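Local coordinates for protein globin (Chloroflexus aurantiacus, PDB 5D1V) that binds heme as a group II truncated hemoglobin and probably serves as an oxygen carrier, at residues R26-R32 and A87-H91; P79-R85 and A117-R123. One frame throughout, in Å; residues are numbered along the deposited sequence.

Contact 1. Residues R26-R32 and A87-H91. With HEM (protoporphyrin IX containing Fe), chain C.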
loop_
_atom_site.group_PDB
_atom_site.type_symbol
_atom_site.label_atom_id
_atom_site.label_comp_id
_atom_site.label_asym_id
_atom_site.label_seq_id
_atom_site.Cartn_x
_atom_site.Cartn_y
_atom_site.Cartn_z
ATOM N N ARG A 26 9.991 -11.646 5.406
ATOM C CA ARG A 26 9.353 -10.480 5.986
ATOM C C ARG A 26 8.552 -10.851 7.225
ATOM O O ARG A 26 8.615 -10.163 8.226
ATOM C CB ARG A 26 8.468 -9.799 4.928
ATOM C CG ARG A 26 9.317 -9.238 3.824
ATOM C CD ARG A 26 8.536 -8.695 2.675
ATOM N NE ARG A 26 7.836 -7.524 3.152
ATOM C CZ ARG A 26 8.095 -6.271 2.808
ATOM N NH1 ARG A 26 9.030 -5.969 1.919
ATOM N NH2 ARG A 26 7.377 -5.314 3.360
ATOM N N VAL A 27 7.808 -11.947 7.167
ATOM C CA VAL A 27 7.085 -12.429 8.342
ATOM C C VAL A 27 8.052 -12.651 9.490
ATOM O O VAL A 27 7.811 -12.208 10.611
ATOM C CB VAL A 27 6.318 -13.721 8.024
ATOM C CG1 VAL A 27 5.739 -14.352 9.281
ATOM C CG2 VAL A 27 5.249 -13.431 7.038
ATOM N N GLU A 28 9.183 -13.298 9.217
ATOM C CA GLU A 28 10.074 -13.674 10.294
ATOM C C GLU A 28 10.613 -12.409 10.961
ATOM O O GLU A 28 10.876 -12.402 12.157
ATOM C CB GLU A 28 11.216 -14.561 9.785
ATOM C CG GLU A 28 11.922 -15.300 10.923
ATOM C CD GLU A 28 12.621 -16.574 10.475
ATOM O OE1 GLU A 28 12.737 -16.814 9.251
ATOM O OE2 GLU A 28 13.049 -17.336 11.361
ATOM N N ALA A 29 10.757 -11.337 10.183
ATOM C CA ALA A 29 11.364 -10.092 10.677
ATOM C C ALA A 29 10.345 -9.097 11.232
ATOM O O ALA A 29 10.713 -7.981 11.616
ATOM C CB ALA A 29 12.171 -9.435 9.570
ATOM N N ASP A 30 9.074 -9.486 11.282
ATOM C CA ASP A 30 8.009 -8.588 11.712
ATOM C C ASP A 30 7.381 -9.021 13.032
ATOM O O ASP A 30 6.598 -9.970 13.056
ATOM C CB ASP A 30 6.919 -8.529 10.647
ATOM C CG ASP A 30 5.871 -7.460 10.939
ATOM O OD1 ASP A 30 5.870 -6.890 12.053
ATOM O OD2 ASP A 30 5.038 -7.195 10.046
ATOM N N PRO A 31 7.676 -8.298 14.123
ATOM C CA PRO A 31 7.114 -8.695 15.424
ATOM C C PRO A 31 5.591 -8.678 15.507
ATOM O O PRO A 31 5.023 -9.225 16.458
ATOM C CB PRO A 31 7.698 -7.650 16.389
ATOM C CG PRO A 31 8.893 -7.124 15.726
ATOM C CD PRO A 31 8.645 -7.194 14.258
ATOM N N ARG A 32 4.927 -8.027 14.561
ATOM C CA ARG A 32 3.461 -8.014 14.550
ATOM C C ARG A 32 2.899 -9.387 14.254
ATOM O O ARG A 32 1.772 -9.686 14.642
ATOM C CB ARG A 32 2.940 -7.021 13.515
ATOM C CG ARG A 32 3.361 -5.595 13.762
ATOM C CD ARG A 32 2.822 -4.712 12.676
ATOM N NE ARG A 32 3.539 -4.892 11.418
ATOM C CZ ARG A 32 3.198 -4.315 10.276
ATOM N NH1 ARG A 32 2.130 -3.538 10.211
ATOM N NH2 ARG A 32 3.918 -4.530 9.186
ATOM N N ALA A 87 -0.627 -6.150 8.382
ATOM C CA ALA A 87 0.747 -6.631 8.324
ATOM C C ALA A 87 0.908 -7.748 7.282
ATOM O O ALA A 87 1.815 -7.707 6.467
ATOM C CB ALA A 87 1.217 -7.097 9.709
ATOM N N TRP A 88 0.003 -8.727 7.278
ATOM C CA TRP A 88 0.053 -9.788 6.303
ATOM C C TRP A 88 0.009 -9.245 4.858
ATOM O O TRP A 88 0.832 -9.596 3.995
ATOM C CB TRP A 88 -1.112 -10.735 6.562
ATOM C CG TRP A 88 -0.982 -12.027 5.859
ATOM C CD1 TRP A 88 -0.530 -13.200 6.383
ATOM C CD2 TRP A 88 -1.306 -12.300 4.491
ATOM N NE1 TRP A 88 -0.569 -14.181 5.441
ATOM C CE2 TRP A 88 -1.027 -13.665 4.270
ATOM C CE3 TRP A 88 -1.833 -11.537 3.437
ATOM C CZ2 TRP A 88 -1.236 -14.284 3.034
ATOM C CZ3 TRP A 88 -2.029 -12.154 2.208
ATOM C CH2 TRP A 88 -1.719 -13.512 2.022
ATOM N N LEU A 89 -0.938 -8.357 4.612
ATOM C CA LEU A 89 -1.162 -7.823 3.265
ATOM C C LEU A 89 0.035 -6.989 2.819
ATOM O O LEU A 89 0.457 -7.080 1.666
ATOM C CB LEU A 89 -2.439 -7.001 3.237
ATOM C CG LEU A 89 -3.096 -6.773 1.898
ATOM C CD1 LEU A 89 -3.446 -8.101 1.229
ATOM C CD2 LEU A 89 -4.339 -5.960 2.157
ATOM N N GLU A 90 0.603 -6.200 3.730
ATOM C CA GLU A 90 1.814 -5.436 3.410
ATOM C C GLU A 90 2.888 -6.356 2.824
ATOM O O GLU A 90 3.494 -6.070 1.771
ATOM C CB GLU A 90 2.362 -4.725 4.654
ATOM C CG GLU A 90 3.683 -4.014 4.409
ATOM C CD GLU A 90 4.285 -3.371 5.642
ATOM O OE1 GLU A 90 3.547 -3.124 6.623
ATOM O OE2 GLU A 90 5.495 -3.053 5.604
ATOM N N HIS A 91 3.136 -7.461 3.514
ATOM C CA HIS A 91 4.242 -8.309 3.127
ATOM C C HIS A 91 3.922 -9.126 1.894
ATOM O O HIS A 91 4.804 -9.352 1.072
ATOM C CB HIS A 91 4.645 -9.198 4.292
ATOM C CG HIS A 91 5.119 -8.417 5.473
ATOM N ND1 HIS A 91 5.972 -7.341 5.354
ATOM C CD2 HIS A 91 4.860 -8.546 6.794
ATOM C CE1 HIS A 91 6.208 -6.836 6.548
ATOM N NE2 HIS A 91 5.543 -7.547 7.438
HETATM C CHA HEM C . -1.250 -20.719 7.635
HETATM C CHB HEM C . -2.949 -18.663 3.575
HETATM C CHC HEM C . -3.953 -14.609 6.096
HETATM C CHD HEM C . -1.204 -16.350 9.693
HETATM C C1A HEM C . -1.664 -20.538 6.340
HETATM C C2A HEM C . -1.747 -21.568 5.319
HETATM C C3A HEM C . -2.225 -20.999 4.203
HETATM C C4A HEM C . -2.464 -19.584 4.485
HETATM C CMA HEM C . -2.510 -21.608 2.796
HETATM C CAA HEM C . -1.358 -23.047 5.542
HETATM C CBA HEM C . -2.674 -23.823 5.717
HETATM C CGA HEM C . -2.342 -25.247 6.127
HETATM O O1A HEM C . -1.852 -25.462 7.261
HETATM O O2A HEM C . -2.578 -26.179 5.330
HETATM C C1B HEM C . -3.387 -17.388 3.905
HETATM C C2B HEM C . -4.061 -16.456 3.030
HETATM C C3B HEM C . -4.343 -15.352 3.757
HETATM C C4B HEM C . -3.836 -15.535 5.078
HETATM C CMB HEM C . -4.380 -16.732 1.540
HETATM C CAB HEM C . -5.035 -14.027 3.370
HETATM C CBB HEM C . -5.171 -13.729 2.077
HETATM C C1C HEM C . -3.279 -14.697 7.289
HETATM C C2C HEM C . -3.195 -13.667 8.315
HETATM C C3C HEM C . -2.428 -14.193 9.304
HETATM C C4C HEM C . -1.993 -15.517 8.931
HETATM C CMC HEM C . -3.911 -12.287 8.230
HETATM C CAC HEM C . -1.977 -13.516 10.598
HETATM C CBC HEM C . -1.869 -12.194 10.523
HETATM C C1D HEM C . -1.026 -17.701 9.491
HETATM C C2D HEM C . -0.401 -18.648 10.409
HETATM C C3D HEM C . -0.432 -19.864 9.832
HETATM C C4D HEM C . -1.063 -19.712 8.536
HETATM C CMD HEM C . 0.157 -18.289 11.794
HETATM C CAD HEM C . 0.098 -21.191 10.399
HETATM C CBD HEM C . 1.498 -21.402 9.842
HETATM C CGD HEM C . 2.091 -22.700 10.304
HETATM O O1D HEM C . 3.333 -22.843 10.168
HETATM O O2D HEM C . 1.336 -23.572 10.816
HETATM N NA HEM C . -2.127 -19.346 5.796
HETATM N NB HEM C . -3.273 -16.797 5.146
HETATM N NC HEM C . -2.568 -15.801 7.720
HETATM N ND HEM C . -1.411 -18.397 8.376
HETATM FE FE HEM C . -2.310 -17.555 6.769
HETATM O O HOH W 1 0.958 -2.863 7.646
HETATM O O HOH W 2 -0.342 -17.026 6.051
#
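The end of helix 13-28 and the turn after it meet helix 82-98 of this truncated globin through a histidine held between an arginine and an aspartate. Across the His91 ring the two nitrogens do opposite work. His91 ND1 accepts from both Arg26 NE (2.9 Å) and Arg26 NH2, a side-on grip by two donors on one atom, with the guanidinium and ring planes 56° apart. At the far side of the ring His91 NE2 donates to Asp30 OD2 at 2.7 Å, nearly straight at 163°; OD2 is met on its anti side, and the carboxylate stands almost perpendicular to the ring. Arg26 CB covers one imidazole face in a CH-pi contact, 3.8 Å from the His91 ring centroid. Without the imidazole, as with an alanine here, Arg26 NE and Asp30 OD2 would probably lose their common partner, and the arginine would be freer to turn.

Asp30 OD1 accepts from Arg32 N, closing an Asx turn, and on its syn lone pair from Arg32 NE, part of a salt bridge. The bend of Arg32 at chi3 (-74°) lays its guanidinium over Ala87, whose CB sits 3.5 Å from Arg32 CZ, and sends Arg32 NH2 to Glu90 OE1 at 2.9 Å. In that salt bridge Arg32 NH2 meets Glu90 OE1 from above the carboxylate plane, and water 1 spans Arg32 NH1 and the same oxygen. The other oxygen, Glu90 OE2, pairs with Arg83 of the second subunit, so the network reaches the dimer interface. On the side of helix 82-98 turned from this contact, Trp88 lays its ring face over the heme and donates from NE1 to iron-bound water 2, while Leu89 packs on Phe113 and Arg114 of helix 105-119.

Contact 2. Residues P79-R85 and A117-R123; sequences PIGPRER and AQAMMNR. With HEM (protoporphyrin IX containing Fe), chain C.
Ile80 O is gripped by two backbone donors, Asn122 N at 2.9 Å, lying in the carbonyl plane, and Arg123 N at 3.2 Å, well above that plane. The same residue is held from its other end, since Ile80 N donates to Asn122 OD1 at 2.9 Å in an almost straight bond (173°). Asn122 CG lies between its own backbone N and carbonyl carbon (chi1 57°), which brings the amide back over the Ile80 backbone; its ND2 is bonded to Phe78 O.

Where helix 82-98 begins, Gly81 occupies the N-cap and its N is bonded to Glu84 OE1. Met121 bends at chi3 so that its CE presses on Pro82 CD at 3.3 Å, tighter than usual for two carbons. One turn along, Arg85 and Gln118 run side by side with guanidinium and amide nearly coplanar, and Arg85 NH1 meets a lone pair of Gln118 OE1 at 2.8 Å.

Ile80 CD1 faces Met120 CG at 4.2 Å, and both side chains also reach the heme and His75, the axial ligand. Two backbone bonds and one to the Asn122 side chain thus tie the last modelled residues to Ile80, just before helix 82-98, while Ile80, Met120 and Ala117 present apolar surface to the heme.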
loop_
_atom_site.group_PDB
_atom_site.type_symbol
_atom_site.label_atom_id
_atom_site.label_comp_id
_atom_site.label_asym_id
_atom_site.label_seq_id
_atom_site.Cartn_x
_atom_site.Cartn_y
_atom_site.Cartn_z
ATOM N N PRO A 79 -5.455 -14.971 16.830
ATOM C CA PRO A 79 -6.274 -13.749 16.925
ATOM C C PRO A 79 -5.910 -12.754 15.823
ATOM O O PRO A 79 -4.792 -12.209 15.823
ATOM C CB PRO A 79 -5.934 -13.192 18.308
ATOM C CG PRO A 79 -5.405 -14.365 19.079
ATOM C CD PRO A 79 -4.718 -15.239 18.080
ATOM N N ILE A 80 -6.825 -12.547 14.880
ATOM C CA ILE A 80 -6.523 -11.756 13.687
ATOM C C ILE A 80 -7.494 -10.619 13.619
ATOM O O ILE A 80 -8.693 -10.826 13.428
ATOM C CB ILE A 80 -6.599 -12.586 12.419
ATOM C CG1 ILE A 80 -5.543 -13.681 12.447
ATOM C CG2 ILE A 80 -6.384 -11.706 11.204
ATOM C CD1 ILE A 80 -5.687 -14.654 11.281
ATOM N N GLY A 81 -6.961 -9.414 13.779
ATOM C CA GLY A 81 -7.749 -8.205 13.674
ATOM C C GLY A 81 -7.163 -7.356 12.552
ATOM O O GLY A 81 -6.314 -7.838 11.811
ATOM N N PRO A 82 -7.594 -6.093 12.445
ATOM C CA PRO A 82 -7.107 -5.165 11.428
ATOM C C PRO A 82 -5.564 -5.050 11.392
ATOM O O PRO A 82 -4.966 -4.988 10.302
ATOM C CB PRO A 82 -7.756 -3.835 11.841
ATOM C CG PRO A 82 -8.997 -4.240 12.541
ATOM C CD PRO A 82 -8.623 -5.473 13.296
ATOM N N ARG A 83 -4.910 -5.078 12.546
ATOM C CA ARG A 83 -3.450 -4.886 12.574
ATOM C C ARG A 83 -2.711 -6.076 11.952
ATOM O O ARG A 83 -1.716 -5.915 11.244
ATOM C CB ARG A 83 -2.972 -4.677 14.010
ATOM C CG ARG A 83 -3.557 -3.448 14.663
ATOM C CD ARG A 83 -3.144 -3.348 16.126
ATOM N NE ARG A 83 -1.863 -2.662 16.285
ATOM C CZ ARG A 83 -1.425 -2.146 17.432
ATOM N NH1 ARG A 83 -2.165 -2.236 18.532
ATOM N NH2 ARG A 83 -0.244 -1.535 17.479
ATOM N N GLU A 84 -3.227 -7.268 12.195
ATOM C CA GLU A 84 -2.629 -8.480 11.657
ATOM C C GLU A 84 -2.947 -8.594 10.158
ATOM O O GLU A 84 -2.113 -9.009 9.339
ATOM C CB GLU A 84 -3.150 -9.711 12.416
ATOM C CG GLU A 84 -2.635 -9.871 13.830
ATOM C CD GLU A 84 -3.272 -8.922 14.822
ATOM O OE1 GLU A 84 -4.466 -8.583 14.674
ATOM O OE2 GLU A 84 -2.590 -8.486 15.783
ATOM N N ARG A 85 -4.164 -8.219 9.786
ATOM C CA ARG A 85 -4.552 -8.187 8.378
ATOM C C ARG A 85 -3.604 -7.293 7.601
ATOM O O ARG A 85 -3.086 -7.673 6.526
ATOM C CB ARG A 85 -5.996 -7.675 8.246
ATOM C CG ARG A 85 -6.555 -7.537 6.827
ATOM C CD ARG A 85 -7.709 -6.526 6.811
ATOM N NE ARG A 85 -7.304 -5.230 7.373
ATOM C CZ ARG A 85 -8.133 -4.318 7.874
ATOM N NH1 ARG A 85 -9.443 -4.515 7.888
ATOM N NH2 ARG A 85 -7.652 -3.177 8.351
ATOM N N ALA A 117 -7.626 -11.711 2.991
ATOM C CA ALA A 117 -7.070 -11.185 4.238
ATOM C C ALA A 117 -8.165 -10.565 5.109
ATOM O O ALA A 117 -8.163 -10.742 6.308
ATOM C CB ALA A 117 -5.990 -10.175 3.967
ATOM N N GLN A 118 -9.067 -9.809 4.502
ATOM C CA GLN A 118 -10.209 -9.233 5.218
ATOM C C GLN A 118 -11.075 -10.330 5.804
ATOM O O GLN A 118 -11.416 -10.299 7.004
ATOM C CB GLN A 118 -11.029 -8.335 4.284
ATOM C CG GLN A 118 -12.276 -7.719 4.903
ATOM C CD GLN A 118 -11.993 -6.603 5.920
ATOM O OE1 GLN A 118 -10.845 -6.240 6.177
ATOM N NE2 GLN A 118 -13.064 -6.032 6.475
ATOM N N ALA A 119 -11.427 -11.301 4.970
ATOM C CA ALA A 119 -12.308 -12.389 5.395
ATOM C C ALA A 119 -11.692 -13.355 6.444
ATOM O O ALA A 119 -12.407 -14.183 7.028
ATOM C CB ALA A 119 -12.744 -13.162 4.178
ATOM N N MET A 120 -10.392 -13.278 6.671
ATOM C CA MET A 120 -9.726 -14.118 7.651
ATOM C C MET A 120 -9.865 -13.552 9.066
ATOM O O MET A 120 -9.594 -14.237 10.051
ATOM C CB MET A 120 -8.250 -14.254 7.303
ATOM C CG MET A 120 -7.657 -15.563 7.672
ATOM S SD MET A 120 -8.297 -16.872 6.612
ATOM C CE MET A 120 -7.279 -16.667 5.161
ATOM N N MET A 121 -10.234 -12.290 9.186
ATOM C CA MET A 121 -10.252 -11.671 10.503
ATOM C C MET A 121 -11.264 -12.383 11.392
ATOM O O MET A 121 -12.351 -12.759 10.933
ATOM C CB MET A 121 -10.610 -10.185 10.449
ATOM C CG MET A 121 -9.554 -9.342 9.758
ATOM S SD MET A 121 -9.703 -7.560 10.031
ATOM C CE MET A 121 -10.630 -7.396 11.543
ATOM N N ASN A 122 -10.933 -12.481 12.676
ATOM C CA ASN A 122 -11.792 -13.170 13.616
ATOM C C ASN A 122 -11.928 -12.493 14.986
ATOM O O ASN A 122 -12.607 -13.029 15.864
ATOM C CB ASN A 122 -11.292 -14.601 13.768
ATOM C CG ASN A 122 -9.847 -14.670 14.224
ATOM O OD1 ASN A 122 -9.434 -13.895 15.072
ATOM N ND2 ASN A 122 -9.071 -15.607 13.649
ATOM N N ARG A 123 -11.325 -11.321 15.180
ATOM C CA ARG A 123 -11.414 -10.621 16.474
ATOM C C ARG A 123 -11.407 -9.111 16.273
ATOM O O ARG A 123 -10.502 -8.609 15.602
ATOM C CB ARG A 123 -10.250 -11.008 17.386
ATOM C CG ARG A 123 -10.256 -10.274 18.729
ATOM C CD ARG A 123 -10.394 -11.228 19.907
ATOM N NE ARG A 123 -11.004 -10.606 21.089
ATOM C CZ ARG A 123 -12.319 -10.445 21.282
ATOM N NH1 ARG A 123 -13.208 -10.846 20.370
ATOM N NH2 ARG A 123 -12.753 -9.876 22.401
HETATM C CHA HEM C . -1.250 -20.719 7.635
HETATM C CHB HEM C . -2.949 -18.663 3.575
HETATM C CHC HEM C . -3.953 -14.609 6.096
HETATM C CHD HEM C . -1.204 -16.350 9.693
HETATM C C1A HEM C . -1.664 -20.538 6.340
HETATM C C2A HEM C . -1.747 -21.568 5.319
HETATM C C3A HEM C . -2.225 -20.999 4.203
HETATM C C4A HEM C . -2.464 -19.584 4.485
HETATM C CMA HEM C . -2.510 -21.608 2.796
HETATM C CAA HEM C . -1.358 -23.047 5.542
HETATM C CBA HEM C . -2.674 -23.823 5.717
HETATM C CGA HEM C . -2.342 -25.247 6.127
HETATM O O1A HEM C . -1.852 -25.462 7.261
HETATM O O2A HEM C . -2.578 -26.179 5.330
HETATM C C1B HEM C . -3.387 -17.388 3.905
HETATM C C2B HEM C . -4.061 -16.456 3.030
HETATM C C3B HEM C . -4.343 -15.352 3.757
HETATM C C4B HEM C . -3.836 -15.535 5.078
HETATM C CMB HEM C . -4.380 -16.732 1.540
HETATM C CAB HEM C . -5.035 -14.027 3.370
HETATM C CBB HEM C . -5.171 -13.729 2.077
HETATM C C1C HEM C . -3.279 -14.697 7.289
HETATM C C2C HEM C . -3.195 -13.667 8.315
HETATM C C3C HEM C . -2.428 -14.193 9.304
HETATM C C4C HEM C . -1.993 -15.517 8.931
HETATM C CMC HEM C . -3.911 -12.287 8.230
HETATM C CAC HEM C . -1.977 -13.516 10.598
HETATM C CBC HEM C . -1.869 -12.194 10.523
HETATM C C1D HEM C . -1.026 -17.701 9.491
HETATM C C2D HEM C . -0.401 -18.648 10.409
HETATM C C3D HEM C . -0.432 -19.864 9.832
HETATM C C4D HEM C . -1.063 -19.712 8.536
HETATM C CMD HEM C . 0.157 -18.289 11.794
HETATM C CAD HEM C . 0.098 -21.191 10.399
HETATM C CBD HEM C . 1.498 -21.402 9.842
HETATM C CGD HEM C . 2.091 -22.700 10.304
HETATM O O1D HEM C . 3.333 -22.843 10.168
HETATM O O2D HEM C . 1.336 -23.572 10.816
HETATM N NA HEM C . -2.127 -19.346 5.796
HETATM N NB HEM C . -3.273 -16.797 5.146
HETATM N NC HEM C . -2.568 -15.801 7.720
HETATM N ND HEM C . -1.411 -18.397 8.376
HETATM FE FE HEM C . -2.310 -17.555 6.769
HETATM O O HOH W 2 -0.342 -17.026 6.051
#

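Both contacts use helix 82-98, contact 1 within it and contact 2 at its start, and their centres lie about 13 Å apart. Packing joins them directly where Leu89 approaches Ala117. Each is partly buried, yet their chemistry differs: contact 1 relies on charged and imidazole side chains and extends to the second subunit, whereas contact 2 depends largely on backbone bonds, two side-chain amides, one of them facing Arg85, and thioether packing, with no other chain of the assembly touching it. Exposed residues make up five of the eleven that touch in contact 2 and none of the six in contact 1. The heme is common ground, met by Trp88 in 87-91 and by Ile80, Glu84, Ala117 and Met120 in contact 2.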